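PDB 3I9X: mutT/nudix family protein from Listeria innocua, which probably acts as a Nudix-family hydrolase, the chain here carrying the Nudix domain of a longer protein. Local coordinates for residues 38-43 with 146-151; 48-53 with 163-168; 85-90 with 99-104; 94-99 with 125-130. One frame throughout, in Å; residues are numbered along the deposited sequence.

Interaction 1: residues 38-43 with 146-151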
loop_
_atom_site.group_PDB
_atom_site.type_symbol
_atom_site.label_atom_id
_atom_site.label_comp_id
_atom_site.label_asym_id
_atom_site.label_seq_id
_atom_site.Cartn_x
_atom_site.Cartn_y
_atom_site.Cartn_z
ATOM N N LYS A 38 -3.370 8.827 -26.633
ATOM C CA LYS A 38 -3.910 8.912 -27.983
ATOM C C LYS A 38 -4.147 10.357 -28.363
ATOM O O LYS A 38 -4.127 11.258 -27.502
ATOM C CB LYS A 38 -5.200 8.092 -28.145
ATOM C CG LYS A 38 -6.436 8.657 -27.447
ATOM C CD LYS A 38 -7.678 7.762 -27.671
ATOM C CE LYS A 38 -8.951 8.542 -28.054
ATOM N NZ LYS A 38 -9.728 7.821 -29.092
ATOM N N GLU A 39 -4.411 10.567 -29.646
ATOM C CA GLU A 39 -4.423 11.924 -30.190
ATOM C C GLU A 39 -5.743 12.616 -29.913
ATOM O O GLU A 39 -6.822 12.107 -30.210
ATOM C CB GLU A 39 -4.099 11.929 -31.692
ATOM C CG GLU A 39 -2.781 11.205 -32.021
ATOM C CD GLU A 39 -1.663 12.134 -32.486
ATOM O OE1 GLU A 39 -1.899 12.928 -33.444
ATOM O OE2 GLU A 39 -0.544 12.032 -31.914
ATOM N N LEU A 40 -5.635 13.784 -29.314
ATOM C CA LEU A 40 -6.769 14.675 -29.167
ATOM C C LEU A 40 -6.353 15.998 -29.819
ATOM O O LEU A 40 -5.359 16.600 -29.413
ATOM C CB LEU A 40 -7.100 14.861 -27.687
ATOM C CG LEU A 40 -8.238 15.816 -27.359
ATOM C CD1 LEU A 40 -9.565 15.218 -27.767
ATOM C CD2 LEU A 40 -8.210 16.161 -25.892
ATOM N N ASN A 41 -7.101 16.417 -30.838
ATOM C CA ASN A 41 -6.767 17.607 -31.644
ATOM C C ASN A 41 -5.315 17.491 -32.151
ATOM O O ASN A 41 -4.475 18.389 -31.948
ATOM C CB ASN A 41 -7.005 18.891 -30.826
ATOM C CG ASN A 41 -8.416 18.947 -30.201
ATOM O OD1 ASN A 41 -9.419 18.646 -30.861
ATOM N ND2 ASN A 41 -8.489 19.325 -28.918
ATOM N N GLY A 42 -5.011 16.329 -32.737
ATOM C CA GLY A 42 -3.667 16.025 -33.239
ATOM C C GLY A 42 -2.530 16.117 -32.236
ATOM O O GLY A 42 -1.366 16.211 -32.640
ATOM N N LYS A 43 -2.839 16.075 -30.936
ATOM C CA LYS A 43 -1.802 16.024 -29.889
ATOM C C LYS A 43 -1.926 14.776 -28.979
ATOM O O LYS A 43 -3.027 14.456 -28.494
ATOM C CB LYS A 43 -1.836 17.301 -29.046
ATOM C CG LYS A 43 -0.482 17.677 -28.417
ATOM C CD LYS A 43 -0.552 19.014 -27.619
ATOM C CE LYS A 43 -0.679 18.796 -26.104
ATOM N NZ LYS A 43 0.066 19.848 -25.313
ATOM N N LEU A 146 -13.711 6.747 -22.138
ATOM C CA LEU A 146 -12.277 6.931 -22.220
ATOM C C LEU A 146 -12.025 8.417 -22.281
ATOM O O LEU A 146 -12.248 9.031 -23.328
ATOM C CB LEU A 146 -11.742 6.192 -23.434
ATOM C CG LEU A 146 -10.236 6.119 -23.650
ATOM C CD1 LEU A 146 -9.379 5.512 -22.435
ATOM C CD2 LEU A 146 -10.029 5.312 -24.958
ATOM N N PHE A 147 -11.592 9.004 -21.163
ATOM C CA PHE A 147 -11.525 10.462 -21.021
ATOM C C PHE A 147 -10.089 10.972 -21.063
ATOM O O PHE A 147 -9.212 10.404 -20.405
ATOM C CB PHE A 147 -12.135 10.949 -19.672
ATOM C CG PHE A 147 -13.612 10.665 -19.509
ATOM C CD1 PHE A 147 -14.569 11.576 -19.962
ATOM C CD2 PHE A 147 -14.044 9.488 -18.921
ATOM C CE1 PHE A 147 -15.926 11.305 -19.823
ATOM C CE2 PHE A 147 -15.392 9.219 -18.758
ATOM C CZ PHE A 147 -16.340 10.123 -19.215
ATOM N N PRO A 148 -9.876 12.119 -21.727
ATOM C CA PRO A 148 -8.628 12.831 -21.534
ATOM C C PRO A 148 -8.524 13.098 -20.062
ATOM O O PRO A 148 -9.552 13.230 -19.403
ATOM C CB PRO A 148 -8.811 14.142 -22.317
ATOM C CG PRO A 148 -10.002 13.969 -23.162
ATOM C CD PRO A 148 -10.855 12.899 -22.525
ATOM N N MET A 149 -7.324 13.141 -19.523
ATOM C CA MET A 149 -7.218 13.091 -18.072
ATOM C C MET A 149 -7.672 14.407 -17.487
ATOM O O MET A 149 -8.278 14.424 -16.424
ATOM C CB MET A 149 -5.819 12.706 -17.586
ATOM C CG MET A 149 -5.627 12.823 -16.071
ATOM S SD MET A 149 -6.348 11.509 -15.055
ATOM C CE MET A 149 -4.987 10.278 -15.256
ATOM N N THR A 150 -7.449 15.507 -18.201
ATOM C CA THR A 150 -7.868 16.814 -17.692
ATOM C C THR A 150 -9.403 16.932 -17.593
ATOM O O THR A 150 -9.893 17.504 -16.641
ATOM C CB THR A 150 -7.258 17.980 -18.493
ATOM O OG1 THR A 150 -7.754 17.952 -19.834
ATOM C CG2 THR A 150 -5.723 17.897 -18.481
ATOM N N GLU A 151 -10.133 16.360 -18.546
ATOM C CA GLU A 151 -11.598 16.231 -18.490
ATOM C C GLU A 151 -12.068 15.260 -17.374
ATOM O O GLU A 151 -13.048 15.545 -16.651
ATOM C CB GLU A 151 -12.121 15.760 -19.854
ATOM C CG GLU A 151 -13.662 15.760 -20.011
ATOM C CD GLU A 151 -14.164 15.224 -21.364
ATOM O OE1 GLU A 151 -15.349 14.758 -21.428
ATOM O OE2 GLU A 151 -13.387 15.281 -22.353
#
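Leu40 and Pro148 make the closer part of this contact: CD2 of Leu40 lies 3.9 Å from CG of the Pro148 ring, with Pro148 CB only slightly farther from the same methyl. The leucine side chain meets the proline at about a right angle, so a single methyl rests against the ring carbons. Even this closer half lies at the surface, and Leu40 itself stays exposed to solvent. It gets there because CG of Leu40 is anti to its own nitrogen (chi1 178°), which carries the branch across toward residues 146-151. Pro148 is a fixed surface for it, an N-cap residue where strand 144-148 gives way to helix 149-152. Between the two segments runs strand 43-52. Strand 27-40 pairs with it as a beta hairpin, closed by a type I' turn from Leu40 to Lys43 in which Leu40 N bonds Lys43 O at 2.8 Å and Lys43 N bonds Leu40 O at 3.0 Å. Strand 144-148 pairs with it as well, Phe147 bonding to Ile48, so the contact reaches over a strand that both segments share. Farther from the turn the packing is looser. The aliphatic stem of Lys38 runs past Leu146, CD to CD2 of the leucine at 4.3 Å, and both side chains also rest on His47 of the intervening strand. The charged end of Lys38 is engaged by Glu133 of helix 129-137 in a salt bridge, and Leu146 leans on that same helix.

Interaction 2: residues 48-53 with 163-168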
loop_
_atom_site.group_PDB
_atom_site.type_symbol
_atom_site.label_atom_id
_atom_site.label_comp_id
_atom_site.label_asym_id
_atom_site.label_seq_id
_atom_site.Cartn_x
_atom_site.Cartn_y
_atom_site.Cartn_z
ATOM N N ILE A 48 -7.885 8.205 -19.619
ATOM C CA ILE A 48 -8.229 7.241 -18.588
ATOM C C ILE A 48 -9.590 6.573 -18.828
ATOM O O ILE A 48 -10.549 7.241 -19.257
ATOM C CB ILE A 48 -8.142 7.899 -17.198
ATOM C CG1 ILE A 48 -8.477 6.903 -16.123
ATOM C CG2 ILE A 48 -9.066 9.161 -17.082
ATOM C CD1 ILE A 48 -8.180 7.366 -14.711
ATOM N N LEU A 49 -9.662 5.252 -18.591
ATOM C CA LEU A 49 -10.926 4.523 -18.606
ATOM C C LEU A 49 -11.668 4.613 -17.262
ATOM O O LEU A 49 -11.155 4.242 -16.197
ATOM C CB LEU A 49 -10.746 3.050 -18.933
ATOM C CG LEU A 49 -12.032 2.353 -19.377
ATOM C CD1 LEU A 49 -12.402 2.681 -20.846
ATOM C CD2 LEU A 49 -11.965 0.790 -19.221
ATOM N N LEU A 50 -12.919 5.043 -17.319
ATOM C CA LEU A 50 -13.734 5.148 -16.115
ATOM C C LEU A 50 -15.109 4.580 -16.358
ATOM O O LEU A 50 -15.566 4.525 -17.497
ATOM C CB LEU A 50 -13.842 6.581 -15.679
ATOM C CG LEU A 50 -12.588 7.317 -15.289
ATOM C CD1 LEU A 50 -12.932 8.868 -15.115
ATOM C CD2 LEU A 50 -11.971 6.733 -14.045
ATOM N N ILE A 51 -15.738 4.157 -15.259
ATOM C CA ILE A 51 -16.973 3.425 -15.292
ATOM C C ILE A 51 -18.012 4.133 -14.383
ATOM O O ILE A 51 -17.817 4.340 -13.168
ATOM C CB ILE A 51 -16.755 1.987 -14.822
ATOM C CG1 ILE A 51 -15.653 1.288 -15.668
ATOM C CG2 ILE A 51 -18.075 1.191 -14.854
ATOM C CD1 ILE A 51 -15.413 -0.161 -15.262
ATOM N N LYS A 52 -19.132 4.518 -14.977
ATOM C CA LYS A 52 -20.145 5.266 -14.186
ATOM C C LYS A 52 -20.884 4.280 -13.306
ATOM O O LYS A 52 -21.343 3.255 -13.784
ATOM C CB LYS A 52 -21.092 5.969 -15.113
ATOM C CG LYS A 52 -22.113 6.915 -14.473
ATOM C CD LYS A 52 -23.095 7.355 -15.550
ATOM C CE LYS A 52 -23.148 8.862 -15.709
ATOM N NZ LYS A 52 -23.802 9.216 -17.002
ATOM N N ARG A 53 -20.963 4.565 -12.015
ATOM C CA ARG A 53 -21.774 3.725 -11.123
ATOM C C ARG A 53 -23.263 3.821 -11.470
ATOM O O ARG A 53 -23.777 4.899 -11.744
ATOM C CB ARG A 53 -21.563 4.100 -9.674
ATOM C CG ARG A 53 -20.143 3.725 -9.159
ATOM C CD ARG A 53 -19.988 4.095 -7.712
ATOM N NE ARG A 53 -20.960 3.410 -6.851
ATOM C CZ ARG A 53 -20.871 2.144 -6.445
ATOM N NH1 ARG A 53 -19.840 1.377 -6.783
ATOM N NH2 ARG A 53 -21.819 1.641 -5.686
ATOM N N ASP A 163 -8.888 12.000 -5.782
ATOM C CA ASP A 163 -7.573 11.948 -5.149
ATOM C C ASP A 163 -6.683 10.897 -5.792
ATOM O O ASP A 163 -5.502 11.165 -6.056
ATOM C CB ASP A 163 -7.703 11.674 -3.658
ATOM C CG ASP A 163 -8.294 12.850 -2.928
ATOM O OD1 ASP A 163 -8.061 13.998 -3.405
ATOM O OD2 ASP A 163 -8.999 12.653 -1.909
ATOM N N MET A 164 -7.247 9.719 -6.055
ATOM C CA MET A 164 -6.536 8.673 -6.780
ATOM C C MET A 164 -6.056 9.199 -8.161
ATOM O O MET A 164 -4.899 9.017 -8.516
ATOM C CB MET A 164 -7.375 7.417 -6.986
ATOM C CG MET A 164 -7.584 6.440 -5.789
ATOM S SD MET A 164 -8.287 4.869 -6.378
ATOM C CE MET A 164 -7.808 5.111 -7.915
ATOM N N LEU A 165 -6.923 9.856 -8.928
ATOM C CA LEU A 165 -6.537 10.277 -10.258
ATOM C C LEU A 165 -5.480 11.362 -10.228
ATOM O O LEU A 165 -4.622 11.367 -11.097
ATOM C CB LEU A 165 -7.682 10.772 -11.148
ATOM C CG LEU A 165 -8.932 9.964 -11.462
ATOM C CD1 LEU A 165 -9.563 10.552 -12.745
ATOM C CD2 LEU A 165 -8.755 8.473 -11.556
ATOM N N LYS A 166 -5.575 12.305 -9.284
ATOM C CA LYS A 166 -4.582 13.367 -9.159
ATOM C C LYS A 166 -3.220 12.814 -8.772
ATOM O O LYS A 166 -2.219 13.232 -9.351
ATOM C CB LYS A 166 -5.016 14.430 -8.133
ATOM C CG LYS A 166 -6.172 15.302 -8.592
ATOM C CD LYS A 166 -6.627 16.269 -7.491
ATOM C CE LYS A 166 -7.055 17.616 -8.075
ATOM N NZ LYS A 166 -7.542 18.575 -7.007
ATOM N N LYS A 167 -3.156 11.869 -7.825
ATOM C CA LYS A 167 -1.864 11.251 -7.488
ATOM C C LYS A 167 -1.305 10.343 -8.641
ATOM O O LYS A 167 -0.080 10.216 -8.819
ATOM C CB LYS A 167 -1.926 10.500 -6.165
ATOM N N ALA A 168 -2.187 9.742 -9.434
ATOM C CA ALA A 168 -1.723 8.899 -10.545
ATOM C C ALA A 168 -1.211 9.800 -11.647
ATOM O O ALA A 168 -0.130 9.603 -12.141
ATOM C CB ALA A 168 -2.799 7.986 -11.058
#
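Ile48 and Leu165 are the nearest backbone neighbours here, their CA atoms 9.0 Å apart, a spacing that leaves side chains alone to join strand 43-52 to helix 161-177. Leu165 answers two strand residues at once. Its CD2 methyl comes to 3.4 Å from CD1 of Ile48, closer than carbons usually pack, while its other branch, CD1, stands 4.0 Å from that same Ile48 methyl. The isoleucine tip is aimed almost straight at the CD2 methyl, with the other branch of the leucine to one side, the two side chains meeting at a slant. Ile48 reaches this far because it is fully stretched: CG1 is anti to the backbone nitrogen (chi1 -179°) and CD1 continues the zigzag (chi2 169°). Leu50, two residues on and with its side chain on the same side of the strand, adds a lighter touch, its CD2 lying 4.4 Å from Leu165 CD2. This is the helix-on-sheet packing of the alpha/beta/alpha Nudix sandwich, with helix 161-177 laid over one face of the curved sheet. Ile33 of strand 27-40 and Val71 of strand 69-75 also touch Leu165, and Ala152 of helix 149-152 meets Ile48, Leu50 and Leu165 alike. All three side chains that meet are buried hydrocarbon, so the join rests on close fit and exclusion of water, with no polar bond to set its direction.

Interaction 3: residues 85-90 with 99-104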
loop_
_atom_site.group_PDB
_atom_site.type_symbol
_atom_site.label_atom_id
_atom_site.label_comp_id
_atom_site.label_asym_id
_atom_site.label_seq_id
_atom_site.Cartn_x
_atom_site.Cartn_y
_atom_site.Cartn_z
ATOM N N ALA A 85 -5.638 -9.672 -7.645
ATOM C CA ALA A 85 -6.951 -9.133 -7.933
ATOM C C ALA A 85 -6.953 -8.063 -9.062
ATOM O O ALA A 85 -7.902 -8.004 -9.858
ATOM C CB ALA A 85 -7.576 -8.578 -6.685
ATOM N N ALA A 86 -5.922 -7.222 -9.110
ATOM C CA ALA A 86 -5.791 -6.235 -10.179
ATOM C C ALA A 86 -5.508 -6.905 -11.529
ATOM O O ALA A 86 -6.023 -6.462 -12.538
ATOM C CB ALA A 86 -4.682 -5.202 -9.858
ATOM N N GLU A 87 -4.673 -7.944 -11.538
ATOM C CA GLU A 87 -4.370 -8.667 -12.777
ATOM C C GLU A 87 -5.613 -9.308 -13.350
ATOM O O GLU A 87 -5.830 -9.241 -14.565
ATOM C CB GLU A 87 -3.271 -9.720 -12.580
ATOM C CG GLU A 87 -1.939 -9.291 -13.138
ATOM C CD GLU A 87 -0.754 -9.728 -12.304
ATOM O OE1 GLU A 87 0.225 -8.948 -12.279
ATOM O OE2 GLU A 87 -0.792 -10.829 -11.679
ATOM N N ARG A 88 -6.418 -9.901 -12.471
ATOM C CA ARG A 88 -7.719 -10.456 -12.850
ATOM C C ARG A 88 -8.653 -9.369 -13.364
ATOM O O ARG A 88 -9.247 -9.545 -14.437
ATOM C CB ARG A 88 -8.434 -11.220 -11.695
ATOM C CG ARG A 88 -9.888 -11.613 -12.088
ATOM C CD ARG A 88 -10.744 -12.264 -11.015
ATOM N NE ARG A 88 -11.025 -11.363 -9.893
ATOM C CZ ARG A 88 -10.407 -11.410 -8.720
ATOM N NH1 ARG A 88 -9.474 -12.314 -8.502
ATOM N NH2 ARG A 88 -10.717 -10.539 -7.771
ATOM N N GLU A 89 -8.819 -8.284 -12.590
ATOM C CA GLU A 89 -9.778 -7.227 -12.966
ATOM C C GLU A 89 -9.367 -6.538 -14.272
ATOM O O GLU A 89 -10.218 -6.126 -15.029
ATOM C CB GLU A 89 -10.040 -6.196 -11.843
ATOM C CG GLU A 89 -10.916 -6.730 -10.666
ATOM C CD GLU A 89 -12.443 -6.697 -10.931
ATOM O OE1 GLU A 89 -12.876 -6.593 -12.113
ATOM O OE2 GLU A 89 -13.224 -6.762 -9.945
ATOM N N LEU A 90 -8.077 -6.462 -14.560
ATOM C CA LEU A 90 -7.642 -5.967 -15.849
ATOM C C LEU A 90 -8.228 -6.845 -16.974
ATOM O O LEU A 90 -8.857 -6.327 -17.901
ATOM C CB LEU A 90 -6.120 -5.925 -15.926
ATOM C CG LEU A 90 -5.498 -5.404 -17.213
ATOM C CD1 LEU A 90 -6.154 -4.068 -17.629
ATOM C CD2 LEU A 90 -4.019 -5.253 -17.041
ATOM N N ILE A 99 0.295 -7.384 -18.852
ATOM C CA ILE A 99 0.432 -5.959 -18.492
ATOM C C ILE A 99 0.906 -5.779 -17.058
ATOM O O ILE A 99 0.196 -6.110 -16.116
ATOM C CB ILE A 99 -0.896 -5.158 -18.700
ATOM C CG1 ILE A 99 -1.385 -5.281 -20.149
ATOM C CG2 ILE A 99 -0.685 -3.684 -18.381
ATOM C CD1 ILE A 99 -0.415 -4.647 -21.215
ATOM N N PRO A 100 2.119 -5.253 -16.895
ATOM C CA PRO A 100 2.549 -4.922 -15.544
ATOM C C PRO A 100 1.787 -3.717 -15.005
ATOM O O PRO A 100 1.610 -2.713 -15.690
ATOM C CB PRO A 100 4.049 -4.620 -15.691
ATOM C CG PRO A 100 4.446 -5.185 -17.035
ATOM C CD PRO A 100 3.198 -5.036 -17.873
ATOM N N LEU A 101 1.321 -3.905 -13.789
ATOM C CA LEU A 101 0.554 -2.968 -13.013
ATOM C C LEU A 101 1.518 -2.332 -12.032
ATOM O O LEU A 101 2.228 -3.063 -11.316
ATOM C CB LEU A 101 -0.514 -3.741 -12.256
ATOM C CG LEU A 101 -1.639 -4.366 -13.109
ATOM C CD1 LEU A 101 -2.513 -5.181 -12.213
ATOM C CD2 LEU A 101 -2.477 -3.290 -13.790
ATOM N N ILE A 102 1.601 -0.998 -12.055
ATOM C CA ILE A 102 2.508 -0.254 -11.207
ATOM C C ILE A 102 1.760 0.219 -9.922
ATOM O O ILE A 102 0.764 0.917 -9.995
ATOM C CB ILE A 102 3.066 0.959 -11.963
ATOM C CG1 ILE A 102 3.655 0.517 -13.325
ATOM C CG2 ILE A 102 4.072 1.800 -11.059
ATOM C CD1 ILE A 102 4.698 -0.639 -13.228
ATOM N N PRO A 103 2.229 -0.199 -8.740
ATOM C CA PRO A 103 1.533 0.256 -7.513
ATOM C C PRO A 103 1.815 1.716 -7.304
ATOM O O PRO A 103 2.946 2.148 -7.556
ATOM C CB PRO A 103 2.163 -0.566 -6.394
ATOM C CG PRO A 103 3.298 -1.393 -7.011
ATOM C CD PRO A 103 3.265 -1.224 -8.504
ATOM N N PHE A 104 0.825 2.510 -6.927
ATOM C CA PHE A 104 1.183 3.896 -6.638
ATOM C C PHE A 104 0.685 4.416 -5.336
ATOM O O PHE A 104 1.106 5.502 -4.923
ATOM C CB PHE A 104 0.830 4.876 -7.777
ATOM C CG PHE A 104 -0.629 5.112 -7.934
ATOM C CD1 PHE A 104 -1.226 6.182 -7.331
ATOM C CD2 PHE A 104 -1.397 4.265 -8.666
ATOM C CE1 PHE A 104 -2.557 6.385 -7.448
ATOM C CE2 PHE A 104 -2.791 4.498 -8.813
ATOM C CZ PHE A 104 -3.344 5.544 -8.210
HETATM O O HOH W 1 1.628 -6.496 -12.515
#
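Ala86 and Leu101 open the apolar part of the contact: the Ala86 CB lies 3.2 Å from Leu101 CD1, shorter than carbons normally approach, so the exact spacing is doubtful. Leu101 CD1 also lies over the helix backbone, 3.6 Å from Glu87 N. One turn on, the CG of Leu90 stands anti to its nitrogen (chi1 -179°), a torsion that swings CD2 out to Ile99, where it comes to 3.5 Å from the branched CB of Ile99, the two side chains meeting at about a right angle. Leu90 CD2 also approaches Leu101 CD2 at 4.1 Å. By sequence, residues 85-90 belong to the Nudix box, whose helix 82-94 packs here on the chain leading into strand 102-107. The salt bridge of Arg88 with Glu80 is consistent with that motif. Met32 of strand 27-40 and Ala125 of strand 118-126 also touch Leu101. The polar link is indirect and lies at the solvent side, where Glu87 is exposed: one water donates to Glu87 OE1 at 2.8 Å and accepts from Leu101 N at 2.9 Å, tying the glutamate to a backbone N-H. Glu87 CG also passes 4.3 Å from Leu101 CD1.

Interaction 4: residues 94-99 with 125-130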
loop_
_atom_site.group_PDB
_atom_site.type_symbol
_atom_site.label_atom_id
_atom_site.label_comp_id
_atom_site.label_asym_id
_atom_site.label_seq_id
_atom_site.Cartn_x
_atom_site.Cartn_y
_atom_site.Cartn_z
ATOM N N THR A 94 -10.939 -5.855 -19.881
ATOM C CA THR A 94 -10.279 -5.533 -21.159
ATOM C C THR A 94 -9.606 -6.670 -21.938
ATOM O O THR A 94 -9.077 -6.409 -23.019
ATOM C CB THR A 94 -9.171 -4.462 -20.951
ATOM O OG1 THR A 94 -7.930 -5.099 -20.616
ATOM C CG2 THR A 94 -9.570 -3.486 -19.873
ATOM N N SER A 95 -9.587 -7.890 -21.386
ATOM C CA SER A 95 -8.871 -9.049 -21.970
ATOM C C SER A 95 -7.359 -8.875 -22.124
ATOM O O SER A 95 -6.716 -9.693 -22.762
ATOM C CB SER A 95 -9.477 -9.464 -23.332
ATOM O OG SER A 95 -10.827 -9.878 -23.184
ATOM N N LEU A 96 -6.773 -7.830 -21.539
ATOM C CA LEU A 96 -5.314 -7.708 -21.544
ATOM C C LEU A 96 -4.712 -8.597 -20.450
ATOM O O LEU A 96 -5.297 -8.752 -19.385
ATOM C CB LEU A 96 -4.882 -6.246 -21.367
ATOM C CG LEU A 96 -5.153 -5.358 -22.588
ATOM C CD1 LEU A 96 -5.194 -3.897 -22.175
ATOM C CD2 LEU A 96 -4.119 -5.616 -23.692
ATOM N N THR A 97 -3.517 -9.122 -20.719
ATOM C CA THR A 97 -2.970 -10.266 -20.004
ATOM C C THR A 97 -1.477 -10.167 -19.647
ATOM O O THR A 97 -1.014 -10.741 -18.659
ATOM C CB THR A 97 -3.221 -11.551 -20.850
ATOM O OG1 THR A 97 -3.738 -12.583 -19.995
ATOM C CG2 THR A 97 -1.951 -12.034 -21.592
ATOM N N ASP A 98 -0.698 -9.449 -20.437
ATOM C CA ASP A 98 0.733 -9.401 -20.170
ATOM C C ASP A 98 1.107 -7.984 -19.749
ATOM O O ASP A 98 2.110 -7.447 -20.240
ATOM C CB ASP A 98 1.509 -9.831 -21.441
ATOM N N ILE A 99 0.295 -7.384 -18.852
ATOM C CA ILE A 99 0.432 -5.959 -18.492
ATOM C C ILE A 99 0.906 -5.779 -17.058
ATOM O O ILE A 99 0.196 -6.110 -16.116
ATOM C CB ILE A 99 -0.896 -5.158 -18.700
ATOM C CG1 ILE A 99 -1.385 -5.281 -20.149
ATOM C CG2 ILE A 99 -0.685 -3.684 -18.381
ATOM C CD1 ILE A 99 -0.415 -4.647 -21.215
ATOM N N ALA A 125 -1.763 1.390 -14.922
ATOM C CA ALA A 125 -1.235 0.694 -16.087
ATOM C C ALA A 125 -1.350 1.619 -17.294
ATOM O O ALA A 125 -2.277 2.449 -17.373
ATOM C CB ALA A 125 -2.014 -0.589 -16.337
ATOM N N ILE A 126 -0.407 1.463 -18.225
ATOM C CA ILE A 126 -0.422 2.150 -19.508
ATOM C C ILE A 126 -0.581 1.114 -20.612
ATOM O O ILE A 126 0.304 0.316 -20.851
ATOM C CB ILE A 126 0.827 2.983 -19.704
ATOM C CG1 ILE A 126 0.930 4.018 -18.594
ATOM C CG2 ILE A 126 0.825 3.708 -21.081
ATOM C CD1 ILE A 126 2.325 4.480 -18.360
ATOM N N VAL A 127 -1.737 1.090 -21.261
ATOM C CA VAL A 127 -2.024 0.048 -22.229
ATOM C C VAL A 127 -2.238 0.694 -23.591
ATOM O O VAL A 127 -2.302 1.911 -23.683
ATOM C CB VAL A 127 -3.202 -0.805 -21.763
ATOM C CG1 VAL A 127 -2.984 -1.223 -20.295
ATOM C CG2 VAL A 127 -4.521 -0.043 -21.915
ATOM N N PRO A 128 -2.241 -0.116 -24.665
ATOM C CA PRO A 128 -2.526 0.433 -25.970
ATOM C C PRO A 128 -3.976 0.884 -26.028
ATOM O O PRO A 128 -4.840 0.291 -25.376
ATOM C CB PRO A 128 -2.245 -0.746 -26.939
ATOM C CG PRO A 128 -1.292 -1.644 -26.191
ATOM C CD PRO A 128 -1.832 -1.536 -24.758
ATOM N N PRO A 129 -4.242 1.925 -26.819
ATOM C CA PRO A 129 -5.554 2.567 -26.794
ATOM C C PRO A 129 -6.682 1.683 -27.259
ATOM O O PRO A 129 -7.819 1.907 -26.852
ATOM C CB PRO A 129 -5.386 3.790 -27.711
ATOM C CG PRO A 129 -4.184 3.524 -28.521
ATOM C CD PRO A 129 -3.315 2.551 -27.784
ATOM N N GLU A 130 -6.387 0.665 -28.072
ATOM C CA GLU A 130 -7.446 -0.070 -28.754
ATOM C C GLU A 130 -8.358 -0.886 -27.824
ATOM O O GLU A 130 -9.555 -0.865 -27.978
ATOM C CB GLU A 130 -6.866 -0.956 -29.884
ATOM C CG GLU A 130 -6.315 -0.152 -31.123
ATOM C CD GLU A 130 -4.857 0.347 -30.967
ATOM O OE1 GLU A 130 -4.139 -0.119 -30.024
ATOM O OE2 GLU A 130 -4.441 1.217 -31.809
#
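Val127 receives Leu96 and Ile99 at different angles. Leu96 meets it at a slant, with CD1 3.7 Å from Val127 CB and about 3.9 Å from Val127 CG1, so that one leucine methyl lies against the base and branches of the valine. Ile99 comes at about a right angle and uses CG2, which stands 3.9 Å from Val127 CG1. That methyl has a second neighbour at the same range, the CB of Ala125, 3.9 Å away, and so bridges two residues whose side chains lie on the same side of the extended chain. CG2 of Ile99 reaches across because it is the branch anti to the backbone nitrogen, while CG1 turns off beside that nitrogen. By sequence, residues 94-96 close the Nudix box that begins before helix 82-94: Leu96 holds its final hydrophobic position, and Ser95, where the family motif usually has glycine, has positive phi (61°) as the chain leaves the helix. Thr94 OG1 takes the N-H of Leu96 at 3.1 Å, at an N-H...O angle of 155°, forming an ST turn; the hydroxyl also bonds Leu90 O in the last turn of the helix. The ST turn lies just before Leu96 heads for Val127. On the other side, Val127 and Ala125 are fastened to strand 27-40 by backbone bonds with Thr35, and Val127 also touches Leu132 of helix 129-137. Ala131 of the same helix meets Leu96.

In the fold
Interactions 1 and 2 sit on neighbouring strands of one sheet, with centres about 15 Å apart, and the probable bond from Ile48 N to Phe147 O, 2.7 Å, joins them directly. Interactions 3 and 4 share Ile99 and lie closer, about 10 Å between centres, with Leu101 CD2 on Ala125 CB at 3.7 Å. They pack the Nudix helix and its exit against the sheet edge, the helix being the element that in this family usually supplies metal-binding glutamates, while interaction 2 packs helix 161-177 on the sheet. Interactions 2 and 3 meet through Phe104, whose CZ is 3.8 Å from Ala168 CB. Interaction 1 is remote from interaction 3, about 23 Å between centres, at the hairpin end of the domain.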